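Local coordinates for protein peroxiredoxin (Mycobacterium tuberculosis, PDB 5EPF) that probably reduces hydrogen peroxide and organic hydroperoxides to water and alcohols, using thioredoxin as the thiol reductant, as a peroxidase of the BCP/PrxQ type, at residues P45-P50 / R82-F87; E55-R60 / E89-D94; S72-S77 / D94-S99. One frame throughout, in Å; residues are numbered along the deposited sequence. Where two conformers were deposited one is given.

Interaction 1 (P45-P50 / R82-F87); sequences PAAMTP and RKQAKF. With EDO (1,2-ethanediol), chain D.
A47 and M48 lie over one face of the F87 ring, and this is where the contact is tight. The methyl of A47 comes within 3.5 Å of F87 CD2. The backbone N of M48 sits 3.6 Å above the middle of the ring, and M48 CG packs against F87 CD1. F87 carries its CG anti to the backbone N (chi1 -172°), which lays the ring beneath the turn from A46 to T49, a type II beta turn. A47 CB also touches Q84 OE1 at 3.6 Å, an oxygen whose hydrogen bond goes to Y44 OH.

The other side is bridged by solvent. K83 runs out fully extended until its CE lies 3.4 Å from A47 O, but its ammonium makes no direct bond to that carbonyl: two waters join them, each accepting from K83 NZ and donating to A47 O. M48 is modelled in two conformers, and in the one given its sulfur only loosely approaches K83 and K86.

T49, at the N-cap position of helix 50-61, donates a hydrogen bond from OG1 to A46 O in the carbonyl plane. The arrangement belongs to the peroxiredoxin active-site loop, which leads from strand 39-43 into the helix carrying C52, the probable peroxidatic cysteine.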
loop_
_atom_site.group_PDB
_atom_site.type_symbol
_atom_site.label_atom_id
_atom_site.label_comp_id
_atom_site.label_asym_id
_atom_site.label_seq_id
_atom_site.Cartn_x
_atom_site.Cartn_y
_atom_site.Cartn_z
ATOM N N PRO A 45 1.840 6.473 -7.164
ATOM C CA PRO A 45 2.476 7.799 -7.339
ATOM C C PRO A 45 1.610 8.972 -6.912
ATOM O O PRO A 45 2.107 9.903 -6.266
ATOM C CB PRO A 45 2.840 7.842 -8.839
ATOM C CG PRO A 45 2.778 6.442 -9.324
ATOM C CD PRO A 45 1.944 5.632 -8.374
ATOM N N ALA A 46 0.334 8.969 -7.279
ATOM C CA ALA A 46 -0.464 10.183 -7.153
ATOM C C ALA A 46 -1.934 9.813 -7.040
ATOM O O ALA A 46 -2.532 9.302 -7.995
ATOM C CB ALA A 46 -0.234 11.116 -8.344
ATOM N N ALA A 47 -2.516 10.122 -5.888
ATOM C CA ALA A 47 -3.943 9.965 -5.686
ATOM C C ALA A 47 -4.724 10.659 -6.792
ATOM O O ALA A 47 -4.337 11.726 -7.275
ATOM C CB ALA A 47 -4.307 10.587 -4.340
ATOM N N MET A 48 -5.818 10.014 -7.197
ATOM C CA MET A 48 -6.862 10.516 -8.078
ATOM C C MET A 48 -6.500 10.504 -9.558
ATOM O O MET A 48 -7.362 10.826 -10.361
ATOM C CB MET A 48 -7.420 11.885 -7.658
ATOM C CG MET A 48 -7.947 11.849 -6.237
ATOM S SD MET A 48 -8.691 13.382 -5.701
ATOM C CE MET A 48 -9.986 13.590 -6.937
ATOM N N THR A 49 -5.289 10.129 -9.940
ATOM C CA THR A 49 -4.956 10.048 -11.353
ATOM C C THR A 49 -5.586 8.782 -11.913
ATOM O O THR A 49 -5.898 7.862 -11.151
ATOM C CB THR A 49 -3.447 10.010 -11.586
ATOM O OG1 THR A 49 -2.905 8.836 -10.976
ATOM C CG2 THR A 49 -2.796 11.287 -11.046
ATOM N N PRO A 50 -5.785 8.686 -13.237
ATOM C CA PRO A 50 -6.545 7.530 -13.759
ATOM C C PRO A 50 -5.923 6.174 -13.453
ATOM O O PRO A 50 -6.654 5.236 -13.109
ATOM C CB PRO A 50 -6.651 7.836 -15.261
ATOM C CG PRO A 50 -6.615 9.355 -15.305
ATOM C CD PRO A 50 -5.560 9.699 -14.289
ATOM N N ARG A 82 -5.206 15.552 3.303
ATOM C CA ARG A 82 -6.443 16.107 2.759
ATOM C C ARG A 82 -6.745 15.573 1.362
ATOM O O ARG A 82 -7.921 15.424 1.001
ATOM C CB ARG A 82 -6.422 17.639 2.788
ATOM C CG ARG A 82 -5.490 18.303 1.783
ATOM C CD ARG A 82 -5.392 19.816 2.049
ATOM N NE ARG A 82 -4.748 20.066 3.334
ATOM C CZ ARG A 82 -4.390 21.260 3.789
ATOM N NH1 ARG A 82 -4.614 22.352 3.065
ATOM N NH2 ARG A 82 -3.807 21.354 4.981
ATOM N N LYS A 83 -5.712 15.263 0.568
ATOM C CA LYS A 83 -5.966 14.693 -0.750
ATOM C C LYS A 83 -6.314 13.215 -0.654
ATOM O O LYS A 83 -7.205 12.738 -1.365
ATOM C CB LYS A 83 -4.778 14.912 -1.683
ATOM C CG LYS A 83 -5.111 14.492 -3.120
ATOM C CD LYS A 83 -4.098 14.984 -4.141
ATOM C CE LYS A 83 -4.598 14.625 -5.542
ATOM N NZ LYS A 83 -3.822 15.269 -6.614
ATOM N N GLN A 84 -5.621 12.479 0.219
ATOM C CA GLN A 84 -6.003 11.092 0.471
ATOM C C GLN A 84 -7.447 11.012 0.944
ATOM O O GLN A 84 -8.194 10.123 0.522
ATOM C CB GLN A 84 -5.082 10.449 1.517
ATOM C CG GLN A 84 -3.569 10.481 1.245
ATOM C CD GLN A 84 -3.120 9.576 0.111
ATOM O OE1 GLN A 84 -3.697 9.572 -0.977
ATOM N NE2 GLN A 84 -2.065 8.814 0.358
ATOM N N ALA A 85 -7.862 11.947 1.810
ATOM C CA ALA A 85 -9.234 11.952 2.307
ATOM C C ALA A 85 -10.235 12.093 1.165
ATOM O O ALA A 85 -11.236 11.374 1.111
ATOM C CB ALA A 85 -9.431 13.070 3.333
ATOM N N LYS A 86 -9.982 13.025 0.240
ATOM C CA LYS A 86 -10.909 13.205 -0.881
ATOM C C LYS A 86 -10.926 11.989 -1.801
ATOM O O LYS A 86 -11.993 11.577 -2.271
ATOM C CB LYS A 86 -10.596 14.482 -1.661
ATOM C CG LYS A 86 -11.684 14.838 -2.699
ATOM C CD LYS A 86 -13.114 14.905 -2.114
ATOM C CE LYS A 86 -13.268 16.000 -1.099
ATOM N NZ LYS A 86 -14.693 16.150 -0.695
ATOM N N PHE A 87 -9.758 11.412 -2.080
ATOM C CA PHE A 87 -9.673 10.225 -2.929
ATOM C C PHE A 87 -10.511 9.098 -2.335
ATOM O O PHE A 87 -11.329 8.473 -3.026
ATOM C CB PHE A 87 -8.193 9.836 -2.986
ATOM C CG PHE A 87 -7.817 8.741 -3.966
ATOM C CD1 PHE A 87 -8.560 8.443 -5.109
ATOM C CD2 PHE A 87 -6.628 8.046 -3.744
ATOM C CE1 PHE A 87 -8.124 7.456 -6.001
ATOM C CE2 PHE A 87 -6.198 7.058 -4.618
ATOM C CZ PHE A 87 -6.944 6.770 -5.758
HETATM C C1 EDO D . -2.969 17.738 5.883
HETATM O O1 EDO D . -3.423 17.543 4.543
HETATM C C2 EDO D . -4.111 18.254 6.744
HETATM O O2 EDO D . -5.192 17.326 6.691
HETATM O O HOH W 1 -1.857 13.458 -6.488
HETATM O O HOH W 2 -4.341 13.989 -8.996
#

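Interaction 2 (E55-R60 / E89-D94); sequences EACHFR and EVRRFD. With SO4 (sulfate ion), chain B.
R60 reaches from helix 50-61 across to the backbone carbonyl of R91, and its side chain meets something at nearly every atom. CB rests 3.9 Å from F93 CD2. CG leaves anti to the backbone N (chi1 177°) and passes near R92 O and D94 OD1, whose own salt bridge is with R73. CD then packs 3.2 Å from R91 O, and a bend at chi3 brings the guanidinium round to the same carbonyl. NE does not bond that oxygen; its hydrogen bond goes to a residue just outside the two segments. At the tip, R60 NH1 donates to R91 O over 2.9 Å, nearly straight at 169°, with the oxygen in the guanidinium plane and the donor tilted 22° from the carbonyl plane. NH1 also bonds sulfate O1, while R60 NH2 donates to sulfate O3 at 2.8 Å. C57 SG lies above one face of the guanidinium, toward its rim.

The carbonyl that R60 uses comes just before the Schellman motif at R92. Further along helix 50-61, toward its start, A56 CB presses to 3.4 Å from F93 CZ, and C57 SG stands at the edge of the F93 ring, 5.3 Å from its centroid.

R91 and R92 complete the anion site. R91 NH1 gives a bond to sulfate O1; R92, doubly bent, bonds O1 and O4 and sends NH1 to V90 O as well, in the carbonyl plane and on a lone pair. The sulfate probably came from the crystallisation liquor, yet three guanidiniums converge on it, and its charge should offset theirs where R60 NH1 and R92 NH2 come within 3.7 Å. C57 is probably the partner of C52 in a redox-active disulfide that is not formed in this structure. Its SG touches R91 CD at 3.8 Å, so the three-arginine anion pocket adjoins the probable resolving cysteine.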
loop_
_atom_site.group_PDB
_atom_site.type_symbol
_atom_site.label_atom_id
_atom_site.label_comp_id
_atom_site.label_asym_id
_atom_site.label_seq_id
_atom_site.Cartn_x
_atom_site.Cartn_y
_atom_site.Cartn_z
ATOM N N GLU A 55 -6.021 1.188 -10.052
ATOM C CA GLU A 55 -5.377 0.254 -9.132
ATOM C C GLU A 55 -6.113 0.194 -7.797
ATOM O O GLU A 55 -6.419 -0.896 -7.289
ATOM C CB GLU A 55 -3.920 0.674 -8.919
ATOM C CG GLU A 55 -3.209 -0.270 -7.974
ATOM C CD GLU A 55 -1.822 0.151 -7.559
ATOM O OE1 GLU A 55 -1.330 1.223 -7.953
ATOM O OE2 GLU A 55 -1.205 -0.624 -6.782
ATOM N N ALA A 56 -6.416 1.364 -7.223
ATOM C CA ALA A 56 -7.009 1.420 -5.895
ATOM C C ALA A 56 -8.469 0.983 -5.915
ATOM O O ALA A 56 -8.944 0.379 -4.946
ATOM C CB ALA A 56 -6.856 2.835 -5.335
ATOM N N CYS A 57 -9.198 1.270 -6.998
ATOM C CA CYS A 57 -10.565 0.774 -7.100
ATOM C C CYS A 57 -10.608 -0.739 -7.276
ATOM O O CYS A 57 -11.576 -1.382 -6.850
ATOM C CB CYS A 57 -11.307 1.476 -8.238
ATOM S SG CYS A 57 -11.761 3.185 -7.846
ATOM N N HIS A 58 -9.588 -1.328 -7.911
ATOM C CA HIS A 58 -9.533 -2.784 -7.992
ATOM C C HIS A 58 -9.310 -3.391 -6.610
ATOM O O HIS A 58 -9.982 -4.364 -6.246
ATOM C CB HIS A 58 -8.465 -3.207 -9.003
ATOM C CG HIS A 58 -8.526 -4.655 -9.380
ATOM N ND1 HIS A 58 -9.679 -5.267 -9.816
ATOM C CD2 HIS A 58 -7.568 -5.613 -9.390
ATOM C CE1 HIS A 58 -9.427 -6.537 -10.089
ATOM N NE2 HIS A 58 -8.154 -6.773 -9.833
ATOM N N PHE A 59 -8.424 -2.790 -5.800
ATOM C CA PHE A 59 -8.312 -3.196 -4.398
ATOM C C PHE A 59 -9.643 -3.059 -3.670
ATOM O O PHE A 59 -10.041 -3.960 -2.919
ATOM C CB PHE A 59 -7.246 -2.377 -3.677
ATOM C CG PHE A 59 -5.846 -2.925 -3.824
ATOM C CD1 PHE A 59 -5.462 -4.078 -3.150
ATOM C CD2 PHE A 59 -4.905 -2.290 -4.631
ATOM C CE1 PHE A 59 -4.172 -4.582 -3.280
ATOM C CE2 PHE A 59 -3.615 -2.791 -4.770
ATOM C CZ PHE A 59 -3.252 -3.954 -4.084
ATOM N N ARG A 60 -10.346 -1.939 -3.882
ATOM C CA ARG A 60 -11.647 -1.733 -3.251
ATOM C C ARG A 60 -12.606 -2.857 -3.608
ATOM O O ARG A 60 -13.279 -3.425 -2.736
ATOM C CB ARG A 60 -12.235 -0.406 -3.736
ATOM C CG ARG A 60 -13.650 -0.115 -3.200
ATOM C CD ARG A 60 -14.307 0.997 -4.014
ATOM N NE ARG A 60 -14.491 0.582 -5.399
ATOM C CZ ARG A 60 -14.780 1.399 -6.409
ATOM N NH1 ARG A 60 -14.916 2.708 -6.206
ATOM N NH2 ARG A 60 -14.921 0.906 -7.631
ATOM N N GLU A 89 -12.947 9.302 -0.108
ATOM C CA GLU A 89 -14.365 9.659 -0.039
ATOM C C GLU A 89 -15.034 9.509 -1.399
ATOM O O GLU A 89 -16.111 8.913 -1.512
ATOM C CB GLU A 89 -14.508 11.100 0.458
ATOM C CG GLU A 89 -15.941 11.550 0.687
ATOM C CD GLU A 89 -16.032 13.036 0.942
ATOM O OE1 GLU A 89 -15.029 13.757 0.732
ATOM O OE2 GLU A 89 -17.123 13.496 1.327
ATOM N N VAL A 90 -14.407 10.037 -2.450
ATOM C CA VAL A 90 -15.002 9.984 -3.785
ATOM C C VAL A 90 -15.113 8.547 -4.284
ATOM O O VAL A 90 -16.076 8.192 -4.981
ATOM C CB VAL A 90 -14.190 10.872 -4.742
ATOM C CG1 VAL A 90 -14.606 10.660 -6.190
ATOM C CG2 VAL A 90 -14.332 12.317 -4.337
ATOM N N ARG A 91 -14.129 7.698 -3.958
ATOM C CA ARG A 91 -14.104 6.327 -4.456
ATOM C C ARG A 91 -14.644 5.332 -3.436
ATOM O O ARG A 91 -14.656 4.126 -3.698
ATOM C CB ARG A 91 -12.686 5.942 -4.884
ATOM C CG ARG A 91 -12.136 6.823 -5.994
ATOM C CD ARG A 91 -12.993 6.740 -7.244
ATOM N NE ARG A 91 -12.544 7.696 -8.257
ATOM C CZ ARG A 91 -13.064 7.779 -9.469
ATOM N NH1 ARG A 91 -14.024 6.946 -9.829
ATOM N NH2 ARG A 91 -12.615 8.690 -10.329
ATOM N N ARG A 92 -15.078 5.811 -2.270
ATOM C CA ARG A 92 -15.683 4.953 -1.247
ATOM C C ARG A 92 -14.755 3.798 -0.854
ATOM O O ARG A 92 -15.160 2.633 -0.768
ATOM C CB ARG A 92 -17.069 4.464 -1.695
ATOM C CG ARG A 92 -18.088 5.602 -1.960
ATOM C CD ARG A 92 -18.146 6.051 -3.437
ATOM N NE ARG A 92 -18.486 4.942 -4.331
ATOM C CZ ARG A 92 -18.055 4.815 -5.587
ATOM N NH1 ARG A 92 -17.269 5.742 -6.140
ATOM N NH2 ARG A 92 -18.414 3.756 -6.295
ATOM N N PHE A 93 -13.487 4.125 -0.607
ATOM C CA PHE A 93 -12.533 3.105 -0.179
ATOM C C PHE A 93 -12.833 2.639 1.235
ATOM O O PHE A 93 -13.037 3.448 2.144
ATOM C CB PHE A 93 -11.099 3.622 -0.237
ATOM C CG PHE A 93 -10.592 3.867 -1.626
ATOM C CD1 PHE A 93 -9.583 4.793 -1.842
ATOM C CD2 PHE A 93 -11.129 3.192 -2.720
ATOM C CE1 PHE A 93 -9.110 5.034 -3.117
ATOM C CE2 PHE A 93 -10.650 3.432 -3.992
ATOM C CZ PHE A 93 -9.651 4.355 -4.190
ATOM N N ASP A 94 -12.835 1.325 1.419
ATOM C CA ASP A 94 -13.087 0.708 2.717
ATOM C C ASP A 94 -11.789 0.272 3.386
ATOM O O ASP A 94 -11.739 -0.807 3.976
ATOM C CB ASP A 94 -14.034 -0.483 2.550
ATOM C CG ASP A 94 -13.449 -1.581 1.665
ATOM O OD1 ASP A 94 -12.817 -1.272 0.625
ATOM O OD2 ASP A 94 -13.621 -2.765 2.030
HETATM S S SO4 B . -16.321 4.179 -9.393
HETATM O O1 SO4 B . -15.501 4.756 -8.338
HETATM O O2 SO4 B . -15.951 4.753 -10.705
HETATM O O3 SO4 B . -16.149 2.724 -9.450
HETATM O O4 SO4 B . -17.730 4.500 -9.148
#

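Interaction 3 (S72-S77 / D94-S99); sequences SRVGIS and DYPLLS
R73 grips the carboxylate of D94 end-on with two nitrogens, one to each oxygen. NH2 gives the shorter and straighter bond, 2.7 Å to OD2 at 173°; OD2 is in the guanidinium plane, although the nitrogen stands above the carboxylate plane. NH1 reaches OD1 at 3.0 Å with a more bent geometry, meeting it on the syn side, and also bonds F59 O. A chi1 of 56°, with CG between backbone N and carbonyl carbon, turns the ring of Y95 across this arginine. Its CD2 lies over one guanidinium face, 3.6 Å from R73 NH1, and the two planes are 54° apart. The Y95 hydroxyl bonds A56 O.

Next come the parallel strand bonds. G75 N donates to P96 O, L98 N to G75 O (2.8 Å) and S77 N to L98 O, pairing G75 with L97, I76 with L98 and S77 with S99. With no side chain on G75, L97 CD2 can lie 3.9 Å from its CA.

On the face of V74, I76 and L98, V74 CG1 packs 3.7 Å from L98 CG. These strands are the two arms of a right-handed beta-alpha-beta crossover in the thioredoxin-like sheet: strand 97-99 forms its edge, strand 72-77 lies between it and strand 39-43, and the connecting helix 81-91 covers L97 through Q84, F87 and A88.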
loop_
_atom_site.group_PDB
_atom_site.type_symbol
_atom_site.label_atom_id
_atom_site.label_comp_id
_atom_site.label_asym_id
_atom_site.label_seq_id
_atom_site.Cartn_x
_atom_site.Cartn_y
_atom_site.Cartn_z
ATOM N N SER A 72 -5.415 -7.571 4.829
ATOM C CA SER A 72 -5.935 -6.228 4.666
ATOM C C SER A 72 -5.096 -5.418 3.684
ATOM O O SER A 72 -3.920 -5.681 3.446
ATOM C CB SER A 72 -6.016 -5.520 6.003
ATOM O OG SER A 72 -4.717 -5.268 6.471
ATOM N N ARG A 73 -5.742 -4.425 3.117
ATOM C CA ARG A 73 -5.205 -3.576 2.065
ATOM C C ARG A 73 -4.913 -2.210 2.670
ATOM O O ARG A 73 -5.732 -1.683 3.417
ATOM C CB ARG A 73 -6.318 -3.381 0.998
ATOM C CG ARG A 73 -6.903 -4.693 0.441
ATOM C CD ARG A 73 -8.316 -4.507 -0.082
ATOM N NE ARG A 73 -9.202 -4.334 1.037
ATOM C CZ ARG A 73 -10.405 -3.798 0.970
ATOM N NH1 ARG A 73 -10.959 -3.449 -0.190
ATOM N NH2 ARG A 73 -11.085 -3.672 2.084
ATOM N N VAL A 74 -3.764 -1.627 2.338
ATOM C CA VAL A 74 -3.385 -0.295 2.808
ATOM C C VAL A 74 -2.699 0.427 1.654
ATOM O O VAL A 74 -1.654 -0.023 1.168
ATOM C CB VAL A 74 -2.437 -0.331 4.020
ATOM C CG1 VAL A 74 -2.011 1.085 4.429
ATOM C CG2 VAL A 74 -3.084 -1.061 5.207
ATOM N N GLY A 75 -3.282 1.556 1.194
ATOM C CA GLY A 75 -2.619 2.372 0.188
ATOM C C GLY A 75 -1.684 3.369 0.835
ATOM O O GLY A 75 -1.875 3.743 1.991
ATOM N N ILE A 76 -0.682 3.824 0.086
ATOM C CA ILE A 76 0.289 4.774 0.620
ATOM C C ILE A 76 0.871 5.586 -0.525
ATOM O O ILE A 76 1.165 5.057 -1.607
ATOM C CB ILE A 76 1.373 4.051 1.464
ATOM C CG1 ILE A 76 2.425 5.023 2.019
ATOM C CG2 ILE A 76 2.002 2.889 0.689
ATOM C CD1 ILE A 76 3.367 4.376 3.030
ATOM N N SER A 77 1.017 6.887 -0.293
ATOM C CA SER A 77 1.702 7.751 -1.251
ATOM C C SER A 77 2.231 8.963 -0.490
ATOM O O SER A 77 1.984 9.118 0.709
ATOM C CB SER A 77 0.764 8.210 -2.376
ATOM O OG SER A 77 -0.140 9.173 -1.844
ATOM N N ASP A 94 -12.835 1.325 1.419
ATOM C CA ASP A 94 -13.087 0.708 2.717
ATOM C C ASP A 94 -11.789 0.272 3.386
ATOM O O ASP A 94 -11.739 -0.807 3.976
ATOM C CB ASP A 94 -14.034 -0.483 2.550
ATOM C CG ASP A 94 -13.449 -1.581 1.665
ATOM O OD1 ASP A 94 -12.817 -1.272 0.625
ATOM O OD2 ASP A 94 -13.621 -2.765 2.030
ATOM N N TYR A 95 -10.731 1.072 3.289
ATOM C CA TYR A 95 -9.425 0.702 3.818
ATOM C C TYR A 95 -8.603 1.974 4.015
ATOM O O TYR A 95 -8.939 3.035 3.470
ATOM C CB TYR A 95 -8.715 -0.312 2.894
ATOM C CG TYR A 95 -8.544 0.137 1.452
ATOM C CD1 TYR A 95 -7.443 0.901 1.068
ATOM C CD2 TYR A 95 -9.470 -0.230 0.457
ATOM C CE1 TYR A 95 -7.269 1.315 -0.224
ATOM C CE2 TYR A 95 -9.294 0.189 -0.865
ATOM C CZ TYR A 95 -8.195 0.963 -1.200
ATOM O OH TYR A 95 -7.966 1.380 -2.495
ATOM N N PRO A 96 -7.497 1.896 4.751
ATOM C CA PRO A 96 -6.679 3.088 5.002
ATOM C C PRO A 96 -5.833 3.508 3.806
ATOM O O PRO A 96 -5.283 2.674 3.074
ATOM C CB PRO A 96 -5.776 2.649 6.169
ATOM C CG PRO A 96 -6.424 1.407 6.743
ATOM C CD PRO A 96 -7.025 0.738 5.540
ATOM N N LEU A 97 -5.712 4.826 3.644
ATOM C CA LEU A 97 -4.708 5.449 2.784
ATOM C C LEU A 97 -3.781 6.236 3.694
ATOM O O LEU A 97 -4.245 7.126 4.417
ATOM C CB LEU A 97 -5.343 6.418 1.788
ATOM C CG LEU A 97 -6.349 5.845 0.790
ATOM C CD1 LEU A 97 -6.798 6.952 -0.147
ATOM C CD2 LEU A 97 -5.766 4.690 -0.023
ATOM N N LEU A 98 -2.486 5.909 3.670
ATOM C CA LEU A 98 -1.501 6.574 4.509
ATOM C C LEU A 98 -0.808 7.689 3.736
ATOM O O LEU A 98 -0.515 7.556 2.537
ATOM C CB LEU A 98 -0.456 5.581 5.025
ATOM C CG LEU A 98 -1.011 4.362 5.771
ATOM C CD1 LEU A 98 0.154 3.515 6.263
ATOM C CD2 LEU A 98 -1.925 4.785 6.924
ATOM N N SER A 99 -0.533 8.783 4.433
ATOM C CA SER A 99 0.198 9.913 3.866
ATOM C C SER A 99 1.636 9.848 4.359
ATOM O O SER A 99 1.886 9.964 5.566
ATOM C CB SER A 99 -0.444 11.232 4.287
ATOM O OG SER A 99 0.343 12.339 3.876
#

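Overall arrangement
From the N terminus, the chain leaves strand 39-43 through 45-50 and enters helix 50-61, which carries 55-60, before strand 72-77. Interaction 1 closes back on this run when 82-87 arrives, interaction 2 when helix 81-91 gives way to the turn in 89-94, and interaction 3 when 94-99 joins the sheet. All three cross, none nesting inside another, and interactions 2 and 3 share D94. Helix 81-91 is common to interactions 1 and 2, where F87 packs on F93 and A56. Q84 probably bonds L98 O, linking interaction 1 to the sheet, while interaction 3 is joined to helix 50-61 through Y95 and R73. Together they join active-site loop, two helices and sheet edge.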